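Local structure of uncharacterized protein (Pyrococcus abyssi, 5IFF) at residues Ile30-Gly35 with Asn50-Tyr55; Ser137-Gly142 with Cys161-Asn166; Val14-Thr19 with Ile56-Ser61; Lys43-Asp48 with Arg174-Asn179. The protein acts as a restriction DNA glycosylase that probably releases adenine bases from its recognition sequence in double-stranded DNA. The protein carries 2 engineered substitutions. All blocks are in the same frame, centred on the assembly; numbering follows the deposited sequence.

Contact 1: residues Ile30-Gly35 with Asn50-Tyr55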
loop_
_atom_site.group_PDB
_atom_site.type_symbol
_atom_site.label_atom_id
_atom_site.label_comp_id
_atom_site.label_asym_id
_atom_site.label_seq_id
_atom_site.Cartn_x
_atom_site.Cartn_y
_atom_site.Cartn_z
ATOM N N ILE A 30 20.012 -20.211 4.692
ATOM C CA ILE A 30 19.794 -21.472 3.993
ATOM C C ILE A 30 20.739 -22.491 4.596
ATOM O O ILE A 30 21.908 -22.573 4.208
ATOM C CB ILE A 30 20.021 -21.342 2.486
ATOM C CG1 ILE A 30 19.307 -20.101 1.963
ATOM C CG2 ILE A 30 19.580 -22.632 1.748
ATOM C CD1 ILE A 30 19.675 -19.718 0.473
ATOM N N GLU A 31 20.231 -23.252 5.557
ATOM C CA GLU A 31 21.092 -24.057 6.399
ATOM C C GLU A 31 21.763 -25.146 5.607
ATOM O O GLU A 31 21.099 -25.898 4.892
ATOM C CB GLU A 31 20.300 -24.666 7.561
ATOM C CG GLU A 31 20.723 -24.132 8.899
ATOM C CD GLU A 31 19.872 -24.687 10.019
ATOM O OE1 GLU A 31 19.837 -25.928 10.155
ATOM O OE2 GLU A 31 19.230 -23.887 10.739
ATOM N N ASN A 32 23.086 -25.217 5.749
ATOM C CA ASN A 32 23.930 -26.068 4.920
ATOM C C ASN A 32 23.518 -26.061 3.432
ATOM O O ASN A 32 23.536 -27.095 2.765
ATOM C CB ASN A 32 23.919 -27.475 5.501
ATOM C CG ASN A 32 24.141 -27.471 7.019
ATOM O OD1 ASN A 32 25.136 -26.932 7.520
ATOM N ND2 ASN A 32 23.188 -28.035 7.756
ATOM N N GLY A 33 23.138 -24.883 2.932
ATOM C CA GLY A 33 22.779 -24.700 1.534
ATOM C C GLY A 33 21.581 -25.510 1.044
ATOM O O GLY A 33 21.368 -25.633 -0.168
ATOM N N VAL A 34 20.779 -26.044 1.970
ATOM C CA VAL A 34 19.640 -26.872 1.595
ATOM C C VAL A 34 18.340 -26.417 2.287
ATOM O O VAL A 34 18.355 -25.867 3.386
ATOM C CB VAL A 34 19.922 -28.364 1.911
ATOM C CG1 VAL A 34 20.048 -28.570 3.392
ATOM C CG2 VAL A 34 18.835 -29.260 1.352
ATOM N N GLY A 35 17.209 -26.624 1.626
ATOM C CA GLY A 35 15.937 -26.242 2.203
ATOM C C GLY A 35 15.445 -24.906 1.682
ATOM O O GLY A 35 16.134 -24.217 0.921
ATOM N N ASN A 50 28.640 -21.227 10.990
ATOM C CA ASN A 50 27.292 -20.686 10.779
ATOM C C ASN A 50 27.258 -19.556 9.747
ATOM O O ASN A 50 26.240 -19.377 9.109
ATOM C CB ASN A 50 26.674 -20.196 12.097
ATOM C CG ASN A 50 26.449 -21.323 13.079
ATOM O OD1 ASN A 50 25.794 -22.315 12.762
ATOM N ND2 ASN A 50 27.036 -21.199 14.259
ATOM N N LEU A 51 28.360 -18.820 9.543
ATOM C CA LEU A 51 28.354 -17.755 8.511
ATOM C C LEU A 51 27.954 -18.266 7.126
ATOM O O LEU A 51 27.338 -17.542 6.335
ATOM C CB LEU A 51 29.737 -17.073 8.380
ATOM C CG LEU A 51 29.748 -15.773 7.532
ATOM C CD1 LEU A 51 28.672 -14.763 7.954
ATOM C CD2 LEU A 51 31.147 -15.153 7.603
ATOM N N ARG A 52 28.368 -19.490 6.806
ATOM C CA ARG A 52 28.155 -20.015 5.456
ATOM C C ARG A 52 26.692 -20.324 5.163
ATOM O O ARG A 52 26.359 -20.614 4.018
ATOM C CB ARG A 52 28.986 -21.290 5.236
ATOM C CG ARG A 52 28.347 -22.508 5.868
ATOM C CD ARG A 52 28.896 -23.836 5.374
ATOM N NE ARG A 52 28.310 -24.929 6.153
ATOM C CZ ARG A 52 28.484 -26.220 5.895
ATOM N NH1 ARG A 52 27.900 -27.129 6.666
ATOM N NH2 ARG A 52 29.239 -26.603 4.871
ATOM N N ASP A 53 25.831 -20.307 6.199
ATOM C CA ASP A 53 24.401 -20.473 6.009
ATOM C C ASP A 53 23.658 -19.166 5.592
ATOM O O ASP A 53 22.438 -19.183 5.343
ATOM C CB ASP A 53 23.770 -21.016 7.284
ATOM C CG ASP A 53 24.263 -22.418 7.629
ATOM O OD1 ASP A 53 24.670 -23.156 6.691
ATOM O OD2 ASP A 53 24.243 -22.755 8.823
ATOM N N TYR A 54 24.360 -18.039 5.569
ATOM C CA TYR A 54 23.684 -16.772 5.232
ATOM C C TYR A 54 23.960 -16.313 3.804
ATOM O O TYR A 54 25.099 -16.344 3.328
ATOM C CB TYR A 54 24.074 -15.661 6.183
ATOM C CG TYR A 54 23.577 -15.948 7.577
ATOM C CD1 TYR A 54 22.276 -15.629 7.939
ATOM C CD2 TYR A 54 24.382 -16.631 8.498
ATOM C CE1 TYR A 54 21.789 -15.929 9.216
ATOM C CE2 TYR A 54 23.919 -16.927 9.788
ATOM C CZ TYR A 54 22.618 -16.585 10.141
ATOM O OH TYR A 54 22.125 -16.894 11.407
ATOM N N TYR A 55 22.885 -15.881 3.137
ATOM C CA TYR A 55 22.967 -15.446 1.741
ATOM C C TYR A 55 22.232 -14.154 1.537
ATOM O O TYR A 55 21.245 -13.852 2.234
ATOM C CB TYR A 55 22.347 -16.478 0.789
ATOM C CG TYR A 55 23.007 -17.841 0.831
ATOM C CD1 TYR A 55 22.864 -18.666 1.942
ATOM C CD2 TYR A 55 23.755 -18.294 -0.252
ATOM C CE1 TYR A 55 23.467 -19.929 1.989
ATOM C CE2 TYR A 55 24.355 -19.553 -0.211
ATOM C CZ TYR A 55 24.193 -20.360 0.889
ATOM O OH TYR A 55 24.793 -21.608 0.937
#

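Contact 2: residues Ser137-Gly142 with Cys161-Asn166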
loop_
_atom_site.group_PDB
_atom_site.type_symbol
_atom_site.label_atom_id
_atom_site.label_comp_id
_atom_site.label_asym_id
_atom_site.label_seq_id
_atom_site.Cartn_x
_atom_site.Cartn_y
_atom_site.Cartn_z
ATOM N N SER A 137 31.619 -21.406 -6.656
ATOM C CA SER A 137 31.968 -20.452 -5.601
ATOM C C SER A 137 30.839 -20.241 -4.542
ATOM O O SER A 137 30.981 -19.440 -3.612
ATOM C CB SER A 137 32.381 -19.129 -6.237
ATOM O OG SER A 137 31.472 -18.732 -7.271
ATOM N N GLY A 138 29.736 -20.981 -4.677
ATOM C CA GLY A 138 28.724 -21.068 -3.616
ATOM C C GLY A 138 27.386 -20.399 -3.939
ATOM O O GLY A 138 26.374 -20.612 -3.219
ATOM N N GLU A 139 27.348 -19.604 -5.012
ATOM C CA GLU A 139 26.111 -18.896 -5.371
ATOM C C GLU A 139 25.066 -19.908 -5.832
ATOM O O GLU A 139 25.430 -20.909 -6.435
ATOM C CB GLU A 139 26.336 -17.832 -6.472
ATOM C CG GLU A 139 27.156 -16.606 -6.042
ATOM C CD GLU A 139 28.682 -16.828 -6.171
ATOM O OE1 GLU A 139 29.137 -17.954 -6.519
ATOM O OE2 GLU A 139 29.429 -15.872 -5.911
ATOM N N PHE A 140 23.783 -19.637 -5.549
ATOM C CA PHE A 140 22.682 -20.482 -6.025
ATOM C C PHE A 140 21.892 -19.679 -7.030
ATOM O O PHE A 140 21.671 -18.491 -6.817
ATOM C CB PHE A 140 21.724 -20.889 -4.881
ATOM C CG PHE A 140 22.328 -21.857 -3.897
ATOM C CD1 PHE A 140 22.774 -23.096 -4.325
ATOM C CD2 PHE A 140 22.420 -21.547 -2.543
ATOM C CE1 PHE A 140 23.309 -24.013 -3.424
ATOM C CE2 PHE A 140 22.969 -22.463 -1.648
ATOM C CZ PHE A 140 23.414 -23.681 -2.086
ATOM N N ILE A 141 21.426 -20.326 -8.085
ATOM C CA ILE A 141 20.472 -19.668 -9.000
ATOM C C ILE A 141 19.223 -20.496 -8.940
ATOM O O ILE A 141 19.296 -21.698 -9.200
ATOM C CB ILE A 141 20.968 -19.614 -10.436
ATOM C CG1 ILE A 141 22.210 -18.737 -10.539
ATOM C CG2 ILE A 141 19.804 -19.103 -11.421
ATOM C CD1 ILE A 141 23.535 -19.580 -10.599
ATOM N N GLY A 142 18.102 -19.888 -8.538
ATOM C CA GLY A 142 16.865 -20.629 -8.375
ATOM C C GLY A 142 15.711 -20.071 -9.249
ATOM O O GLY A 142 15.655 -18.874 -9.505
ATOM N N CYS A 161 21.151 -16.361 -4.975
ATOM C CA CYS A 161 21.435 -16.341 -3.545
ATOM C C CYS A 161 22.960 -16.260 -3.431
ATOM O O CYS A 161 23.647 -17.195 -3.834
ATOM C CB CYS A 161 20.939 -17.602 -2.846
ATOM S SG CYS A 161 19.094 -17.619 -2.818
ATOM N N ILE A 162 23.442 -15.149 -2.891
ATOM C CA ILE A 162 24.867 -14.825 -2.862
ATOM C C ILE A 162 25.395 -15.047 -1.448
ATOM O O ILE A 162 24.963 -14.355 -0.554
ATOM C CB ILE A 162 25.119 -13.371 -3.233
ATOM C CG1 ILE A 162 24.686 -13.116 -4.722
ATOM C CG2 ILE A 162 26.638 -13.107 -3.160
ATOM C CD1 ILE A 162 24.436 -11.628 -5.055
ATOM N N PRO A 163 26.354 -15.967 -1.250
ATOM C CA PRO A 163 26.873 -16.137 0.138
ATOM C C PRO A 163 27.469 -14.848 0.720
ATOM O O PRO A 163 28.236 -14.150 0.030
ATOM C CB PRO A 163 27.959 -17.207 -0.010
ATOM C CG PRO A 163 27.557 -17.966 -1.328
ATOM C CD PRO A 163 26.986 -16.893 -2.207
ATOM N N LEU A 164 27.134 -14.527 1.964
ATOM C CA LEU A 164 27.741 -13.364 2.592
ATOM C C LEU A 164 29.273 -13.494 2.650
ATOM O O LEU A 164 29.986 -12.505 2.809
ATOM C CB LEU A 164 27.230 -13.150 4.019
ATOM C CG LEU A 164 25.781 -12.621 4.128
ATOM C CD1 LEU A 164 25.589 -12.292 5.640
ATOM C CD2 LEU A 164 25.551 -11.411 3.243
ATOM N N THR A 165 29.776 -14.713 2.551
ATOM C CA THR A 165 31.231 -14.875 2.644
ATOM C C THR A 165 31.869 -14.397 1.345
ATOM O O THR A 165 33.089 -14.385 1.234
ATOM C CB THR A 165 31.642 -16.326 2.882
ATOM O OG1 THR A 165 31.000 -17.149 1.911
ATOM C CG2 THR A 165 31.233 -16.784 4.249
ATOM N N ASN A 166 31.033 -14.110 0.336
ATOM C CA ASN A 166 31.511 -13.680 -0.986
ATOM C C ASN A 166 31.399 -12.192 -1.249
ATOM O O ASN A 166 31.662 -11.755 -2.370
ATOM C CB ASN A 166 30.780 -14.405 -2.144
ATOM C CG ASN A 166 31.208 -15.843 -2.271
ATOM O OD1 ASN A 166 31.974 -16.326 -1.457
ATOM N ND2 ASN A 166 30.694 -16.534 -3.255
#

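Contact 3: residues Val14-Thr19 with Ile56-Ser61. Engineered in segment 56-61: Ala-57 (natural residue Glu).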
loop_
_atom_site.group_PDB
_atom_site.type_symbol
_atom_site.label_atom_id
_atom_site.label_comp_id
_atom_site.label_asym_id
_atom_site.label_seq_id
_atom_site.Cartn_x
_atom_site.Cartn_y
_atom_site.Cartn_z
ATOM N N VAL A 14 28.395 -5.206 -8.182
ATOM C CA VAL A 14 27.053 -4.791 -7.739
ATOM C C VAL A 14 27.088 -4.419 -6.280
ATOM O O VAL A 14 27.680 -5.150 -5.450
ATOM C CB VAL A 14 26.019 -5.880 -7.968
ATOM C CG1 VAL A 14 24.601 -5.365 -7.609
ATOM C CG2 VAL A 14 26.007 -6.247 -9.437
ATOM N N ARG A 15 26.501 -3.278 -5.945
ATOM C CA ARG A 15 26.420 -2.931 -4.523
ATOM C C ARG A 15 24.982 -3.197 -4.036
ATOM O O ARG A 15 23.991 -2.799 -4.694
ATOM C CB ARG A 15 26.860 -1.492 -4.300
ATOM C CG ARG A 15 28.348 -1.304 -4.560
ATOM C CD ARG A 15 28.825 0.093 -4.289
ATOM N NE ARG A 15 30.293 0.190 -4.165
ATOM C CZ ARG A 15 31.143 0.114 -5.178
ATOM N NH1 ARG A 15 30.695 -0.057 -6.418
ATOM N NH2 ARG A 15 32.446 0.221 -4.959
ATOM N N LEU A 16 24.898 -3.927 -2.920
ATOM C CA LEU A 16 23.660 -4.490 -2.407
ATOM C C LEU A 16 23.435 -4.107 -0.968
ATOM O O LEU A 16 24.361 -4.192 -0.138
ATOM C CB LEU A 16 23.688 -6.019 -2.527
ATOM C CG LEU A 16 23.791 -6.568 -3.959
ATOM C CD1 LEU A 16 24.028 -8.028 -3.880
ATOM C CD2 LEU A 16 22.489 -6.325 -4.701
ATOM N N PRO A 17 22.203 -3.686 -0.655
ATOM C CA PRO A 17 21.804 -3.409 0.724
ATOM C C PRO A 17 21.719 -4.693 1.512
ATOM O O PRO A 17 21.270 -5.747 1.024
ATOM C CB PRO A 17 20.418 -2.788 0.579
ATOM C CG PRO A 17 19.873 -3.439 -0.665
ATOM C CD PRO A 17 21.062 -3.608 -1.589
ATOM N N ILE A 18 22.179 -4.599 2.742
ATOM C CA ILE A 18 22.214 -5.732 3.642
ATOM C C ILE A 18 21.175 -5.619 4.774
ATOM O O ILE A 18 20.988 -6.568 5.556
ATOM C CB ILE A 18 23.658 -5.842 4.234
ATOM C CG1 ILE A 18 24.598 -6.102 3.096
ATOM C CG2 ILE A 18 23.836 -7.014 5.112
ATOM C CD1 ILE A 18 24.189 -7.323 2.359
ATOM N N THR A 19 20.581 -4.449 4.938
ATOM C CA THR A 19 19.795 -4.198 6.166
ATOM C C THR A 19 18.333 -3.822 5.962
ATOM O O THR A 19 17.578 -3.740 6.931
ATOM C CB THR A 19 20.390 -3.044 7.021
ATOM O OG1 THR A 19 20.328 -1.811 6.284
ATOM C CG2 THR A 19 21.832 -3.347 7.441
ATOM N N ILE A 56 22.636 -13.441 0.508
ATOM C CA ILE A 56 21.753 -12.369 0.032
ATOM C C ILE A 56 20.885 -12.961 -1.067
ATOM O O ILE A 56 21.425 -13.404 -2.093
ATOM C CB ILE A 56 22.525 -11.167 -0.571
ATOM C CG1 ILE A 56 23.391 -10.485 0.481
ATOM C CG2 ILE A 56 21.511 -10.152 -1.124
ATOM C CD1 ILE A 56 24.439 -9.624 -0.155
ATOM N N ALA A 57 19.582 -12.992 -0.832
ATOM C CA ALA A 57 18.605 -13.472 -1.786
ATOM C C ALA A 57 18.069 -12.306 -2.605
ATOM O O ALA A 57 17.420 -11.421 -2.066
ATOM C CB ALA A 57 17.453 -14.180 -1.049
ATOM N N TRP A 58 18.294 -12.357 -3.914
ATOM C CA TRP A 58 17.989 -11.268 -4.789
ATOM C C TRP A 58 17.057 -11.790 -5.875
ATOM O O TRP A 58 17.460 -12.656 -6.702
ATOM C CB TRP A 58 19.269 -10.739 -5.385
ATOM C CG TRP A 58 19.147 -9.528 -6.315
ATOM C CD1 TRP A 58 18.031 -8.739 -6.568
ATOM C CD2 TRP A 58 20.228 -8.965 -7.115
ATOM N NE1 TRP A 58 18.379 -7.726 -7.450
ATOM C CE2 TRP A 58 19.686 -7.839 -7.786
ATOM C CE3 TRP A 58 21.575 -9.297 -7.277
ATOM C CZ2 TRP A 58 20.477 -7.058 -8.660
ATOM C CZ3 TRP A 58 22.358 -8.516 -8.162
ATOM C CH2 TRP A 58 21.797 -7.409 -8.835
ATOM N N GLN A 59 15.834 -11.302 -5.847
ATOM C CA GLN A 59 14.868 -11.594 -6.901
ATOM C C GLN A 59 15.195 -10.645 -8.018
ATOM O O GLN A 59 14.763 -9.471 -8.001
ATOM C CB GLN A 59 13.413 -11.424 -6.405
ATOM C CG GLN A 59 12.418 -11.948 -7.379
ATOM C CD GLN A 59 11.801 -10.829 -8.180
ATOM O OE1 GLN A 59 11.111 -9.972 -7.632
ATOM N NE2 GLN A 59 12.074 -10.807 -9.486
ATOM N N ILE A 60 15.957 -11.147 -8.982
ATOM C CA ILE A 60 16.620 -10.294 -9.942
ATOM C C ILE A 60 15.789 -10.172 -11.243
ATOM O O ILE A 60 15.023 -11.080 -11.603
ATOM C CB ILE A 60 18.028 -10.815 -10.240
ATOM C CG1 ILE A 60 18.847 -9.782 -11.016
ATOM C CG2 ILE A 60 17.970 -12.176 -10.990
ATOM C CD1 ILE A 60 20.353 -10.194 -11.137
ATOM N N SER A 61 15.918 -9.026 -11.912
ATOM C CA SER A 61 15.106 -8.727 -13.113
ATOM C C SER A 61 16.043 -8.397 -14.280
ATOM O O SER A 61 17.246 -8.243 -14.068
ATOM C CB SER A 61 14.154 -7.540 -12.866
ATOM O OG SER A 61 13.232 -7.826 -11.845
#

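Contact 4: residues Lys43-Asp48 with Arg174-Asn179. With nucleotides of chain C.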
loop_
_atom_site.group_PDB
_atom_site.type_symbol
_atom_site.label_atom_id
_atom_site.label_comp_id
_atom_site.label_asym_id
_atom_site.label_seq_id
_atom_site.Cartn_x
_atom_site.Cartn_y
_atom_site.Cartn_z
ATOM N N LYS A 43 21.730 -8.470 12.199
ATOM C CA LYS A 43 22.685 -7.423 11.836
ATOM C C LYS A 43 24.115 -7.809 12.242
ATOM O O LYS A 43 25.079 -7.297 11.699
ATOM C CB LYS A 43 22.306 -6.089 12.482
ATOM C CG LYS A 43 21.393 -5.258 11.614
ATOM C CD LYS A 43 20.724 -4.159 12.386
ATOM C CE LYS A 43 19.571 -3.546 11.538
ATOM N NZ LYS A 43 18.739 -2.615 12.353
ATOM N N SER A 44 24.237 -8.679 13.239
ATOM C CA SER A 44 25.550 -9.178 13.684
ATOM C C SER A 44 25.839 -10.545 13.061
ATOM O O SER A 44 25.073 -11.488 13.226
ATOM C CB SER A 44 25.579 -9.267 15.210
ATOM O OG SER A 44 26.505 -10.239 15.625
ATOM N N PHE A 45 26.919 -10.674 12.313
ATOM C CA PHE A 45 27.172 -11.948 11.656
ATOM C C PHE A 45 28.324 -12.684 12.329
ATOM O O PHE A 45 29.282 -12.063 12.743
ATOM C CB PHE A 45 27.412 -11.711 10.162
ATOM C CG PHE A 45 26.170 -11.217 9.480
ATOM C CD1 PHE A 45 25.176 -12.110 9.102
ATOM C CD2 PHE A 45 25.932 -9.863 9.361
ATOM C CE1 PHE A 45 23.988 -11.663 8.534
ATOM C CE2 PHE A 45 24.728 -9.393 8.796
ATOM C CZ PHE A 45 23.765 -10.299 8.391
ATOM N N PRO A 46 28.193 -14.015 12.454
ATOM C CA PRO A 46 29.136 -14.891 13.157
ATOM C C PRO A 46 30.424 -15.089 12.342
ATOM O O PRO A 46 30.510 -14.630 11.192
ATOM C CB PRO A 46 28.351 -16.195 13.287
ATOM C CG PRO A 46 27.519 -16.204 11.999
ATOM C CD PRO A 46 27.075 -14.777 11.856
ATOM N N SER A 47 31.399 -15.768 12.916
ATOM C CA SER A 47 32.663 -15.982 12.214
ATOM C C SER A 47 33.100 -17.460 12.207
ATOM O O SER A 47 34.292 -17.770 12.086
ATOM C CB SER A 47 33.741 -15.115 12.845
ATOM O OG SER A 47 33.903 -15.467 14.211
ATOM N N ASP A 48 32.128 -18.361 12.311
ATOM C CA ASP A 48 32.361 -19.794 12.324
ATOM C C ASP A 48 31.580 -20.444 11.202
ATOM O O ASP A 48 31.148 -19.747 10.299
ATOM C CB ASP A 48 31.945 -20.379 13.657
ATOM C CG ASP A 48 30.572 -19.896 14.089
ATOM O OD1 ASP A 48 29.716 -19.631 13.195
ATOM O OD2 ASP A 48 30.369 -19.763 15.313
ATOM N N ARG A 174 31.181 -9.399 12.270
ATOM C CA ARG A 174 30.994 -7.962 12.106
ATOM C C ARG A 174 29.505 -7.625 12.295
ATOM O O ARG A 174 28.644 -8.431 11.903
ATOM C CB ARG A 174 31.478 -7.562 10.692
ATOM C CG ARG A 174 31.384 -6.105 10.390
ATOM C CD ARG A 174 32.387 -5.653 9.374
ATOM N NE ARG A 174 31.940 -5.820 7.992
ATOM C CZ ARG A 174 30.999 -5.081 7.420
ATOM N NH1 ARG A 174 30.369 -4.141 8.133
ATOM N NH2 ARG A 174 30.679 -5.289 6.142
ATOM N N VAL A 175 29.189 -6.457 12.846
ATOM C CA VAL A 175 27.789 -5.997 12.789
ATOM C C VAL A 175 27.511 -4.959 11.663
ATOM O O VAL A 175 28.113 -3.893 11.601
ATOM C CB VAL A 175 27.310 -5.413 14.143
ATOM C CG1 VAL A 175 28.041 -4.129 14.499
ATOM C CG2 VAL A 175 25.816 -5.169 14.103
ATOM N N ALA A 176 26.597 -5.296 10.765
ATOM C CA ALA A 176 26.229 -4.398 9.652
ATOM C C ALA A 176 25.866 -2.975 10.138
ATOM O O ALA A 176 25.131 -2.810 11.097
ATOM C CB ALA A 176 25.088 -4.989 8.868
ATOM N N ARG A 177 26.425 -1.956 9.492
ATOM C CA ARG A 177 26.118 -0.560 9.821
ATOM C C ARG A 177 24.683 -0.225 9.382
ATOM O O ARG A 177 24.057 -0.987 8.634
ATOM C CB ARG A 177 27.103 0.393 9.130
ATOM C CG ARG A 177 28.577 0.030 9.269
ATOM C CD ARG A 177 29.161 0.640 10.529
ATOM N NE ARG A 177 30.605 0.413 10.635
ATOM C CZ ARG A 177 31.421 1.096 11.434
ATOM N NH1 ARG A 177 30.949 2.065 12.208
ATOM N NH2 ARG A 177 32.716 0.812 11.448
ATOM N N ARG A 178 24.174 0.912 9.849
ATOM C CA ARG A 178 22.880 1.410 9.406
ATOM C C ARG A 178 22.896 1.646 7.895
ATOM O O ARG A 178 23.791 2.318 7.384
ATOM C CB ARG A 178 22.520 2.703 10.136
ATOM C CG ARG A 178 21.062 3.126 9.979
ATOM C CD ARG A 178 20.769 4.351 10.830
ATOM N NE ARG A 178 21.722 4.470 11.935
ATOM C CZ ARG A 178 21.590 3.864 13.113
ATOM N NH1 ARG A 178 20.546 3.083 13.349
ATOM N NH2 ARG A 178 22.510 4.033 14.056
ATOM N N ASN A 179 21.928 1.073 7.187
ATOM C CA ASN A 179 21.870 1.183 5.720
ATOM C C ASN A 179 23.148 0.676 5.026
ATOM O O ASN A 179 23.550 1.178 3.974
ATOM C CB ASN A 179 21.594 2.630 5.308
ATOM C CG ASN A 179 20.325 3.183 5.937
ATOM O OD1 ASN A 179 19.310 2.491 6.014
ATOM N ND2 ASN A 179 20.383 4.429 6.402
ATOM P P DA C 3 21.146 -9.739 15.690
ATOM O OP1 DA C 3 22.051 -10.887 15.503
ATOM O OP2 DA C 3 21.264 -8.537 14.832
ATOM O "O5'" DA C 3 19.664 -10.314 15.568
ATOM C "C5'" DA C 3 19.260 -11.357 16.419
ATOM C "C4'" DA C 3 17.789 -11.606 16.267
ATOM O "O4'" DA C 3 17.051 -10.634 17.068
ATOM C "C3'" DA C 3 17.267 -11.498 14.840
ATOM O "O3'" DA C 3 16.400 -12.602 14.589
ATOM C "C2'" DA C 3 16.535 -10.142 14.842
ATOM C "C1'" DA C 3 16.025 -10.076 16.286
ATOM N N9 DA C 3 15.709 -8.725 16.799
ATOM C C8 DA C 3 16.299 -7.524 16.462
ATOM N N7 DA C 3 15.793 -6.487 17.113
ATOM C C5 DA C 3 14.803 -7.048 17.930
ATOM C C6 DA C 3 13.859 -6.488 18.840
ATOM N N6 DA C 3 13.787 -5.188 19.127
ATOM N N1 DA C 3 13.033 -7.341 19.508
ATOM C C2 DA C 3 13.109 -8.644 19.242
ATOM N N3 DA C 3 13.925 -9.279 18.372
ATOM C C4 DA C 3 14.752 -8.420 17.755
#

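Contact 1: residues Ile30-Gly35 with Asn50-Tyr55
Asp-53 grips the 30-35 loop twice, once through its backbone and once through its side chain. Its carbonyl O accepts a short, fairly straight bond from Ile-30 N (2.7 Å, 160° at the hydrogen). Its carboxylate reaches two residues farther along the loop, where OD1 takes the N-H of Asn-32 at 2.8 Å. That donor stands well above the carboxylate plane, 57° out of it. The Asp-53 torsion with CG anti to the carbonyl carbon (chi1 -65°) lays the group against this peptide, and Glu-31 CG runs past OD2 at 3.8 Å. Farther out, Asn-32 OD1 receives a weak, bent bond from Arg-52 NH1 at 2.9 Å. The amide and guanidinium planes are steeply inclined to each other, and the same NH1 forms a salt bridge with Glu-49. On the buried side Ile-30 turns its CD1 methyl over one face of the Tyr-55 ring, a CH-pi contact 4.0 Å from the centroid. The phenol OH lies against Gly-33 CA at 3.7 Å. A bond from Gly-33 N to Ile-30 O (2.9 Å) closes a beta turn that presents the Asn-32 N-H to Asp-53. The whole is a turn leaving strand 25-29, braced by an aspartate where the antiparallel partner, strand 54-59, enters the strongly curved sheet of the R.PabI half-pipe fold.

Contact 2: residues Ser137-Gly142 with Cys161-Asn166
Ser-137 O accepts a nearly straight bond from Asn-166 ND2 (2.9 Å, 168°); the oxygen lies close to the asparagine amide plane, while the donor stands above the carbonyl plane. Gly-138 follows in a conformation suited to glycine, and its O packs on Pro-163 CG at 3.5 Å. Glu-139 bends at chi2 (86°), bringing OE2 within 3.0 Å of Asn-166 ND2, which meets it from above the carboxylate plane; OE1 takes the Ser-137 OG hydrogen through its syn lone pair. OE2 is also bonded to Tyr-184. A leucine in place of Glu-139 would probably leave one Asn-166 N-H, Ser-137 OG and the Tyr-184 hydroxyl without the carboxylate they share. At Phe-140 regular pairing begins: Phe-140 and Cys-161 form an antiparallel hydrogen-bonded pair, Phe-140 N to Cys-161 O at 3.0 Å and Cys-161 N to Phe-140 O at 2.9 Å, their CB atoms side by side. This pairing opens the hairpin of strands 140-147 and 154-163; strand 54-59 lies beyond 154-163, while Ile-141 packs on helix 188-201.

Contact 3: residues Val14-Thr19 with Ile56-Ser61
Leu-16 sets its CD2 methyl over the six-membered ring of Trp-58, a CH-pi contact with the carbon 4.0 Å from the centroid and only 10° off the ring normal. This is face-to-face packing of two beta sheets: strand 14-17 of the small three-stranded sheet crosses strand 56-59 of the large curved one at 106°, and only apolar side chains meet between them. Ile-60 CG1 lies over the other face of the indole, which is thus sandwiched. The Trp-58 side chain leaves its strand with CG anti to the backbone N (chi1 -178°), which carries the six-membered ring toward strand 14-17, and Val-14 CG1 comes to CH2 at 3.7 Å from the opposing sheet. The indole NE1 is satisfied by Glu-71. Replacing Trp-58 with alanine would probably open a gap beneath Leu-16 and Val-14, strip one side of Ile-60, a residue of the adenine site, and leave Glu-71 without the indole N-H. Ile-56 extends the interface along the same strand. Its CD1 packs on Leu-16 CD1 at 4.1 Å and is met at about a right angle by Ile-18, whose CD1 presses against Ile-56 CD1 at 3.4 Å, tighter than usual van der Waals contact.

Contact 4: residues Lys43-Asp48 with Arg174-Asn179
The Phe-45 ring is met at its edge, near its own plane, by Arg-174 O, 4.0 Å from CD2, and by Ala-176 CB, 4.4 Å from CE2. Leu-51, Leu-164 and Leu-171 also pack against the Phe-45 side chain. Behind this edge the backbones form a single beta bridge between two loops running antiparallel, with Ser-44 opposite Val-175. Phe-45 N gives an almost linear bond to Arg-174 O (2.9 Å, 176°), and Ala-176 N binds Lys-43 O at 2.7 Å; a weak bond from Arg-174 N to Phe-45 O follows. Val-175 lays CG2 along the same Lys-43 carbonyl, 3.3 Å from its O. The Arg-174 guanidinium is held by the carbonyls of Ser-170 and Pro-169 and by a salt bridge with Glu-180. Two backbone amides of the bridged 43-48 loop also meet a DNA phosphate, a contact independent of base identity and consistent with the nonspecific DNA bound here. Lys-43 N donates to OP2 of DA3 of chain C at 2.7 Å (168°), while Ser-44 N reaches that oxygen through a weak bond of 3.4 Å.

How the contacts relate
Contacts 1, 2 and 3 meet on strands 54-59 and 154-163, neighbours in the curved sheet. Contact 1, whose centre is about 10 Å from that of contact 2, joins it through a probable hydrogen bond between Tyr-54 O and Leu-164 N (3.0 Å). Contact 3 joins contact 2 through a probable hydrogen bond from Ile-56 N to Ile-162 O (2.7 Å), and contains Gln-59 and Ile-60 of the adenine site, which is empty in this chain. Contact 4, centred about 16 Å from contacts 1 and 3, touches all three others, for example through Leu-164 CD1 and Phe-45 CE1 (3.4 Å). It binds the DNA backbone directly; contact 1 stays about 6 Å from the nucleic acid at its nearest atom.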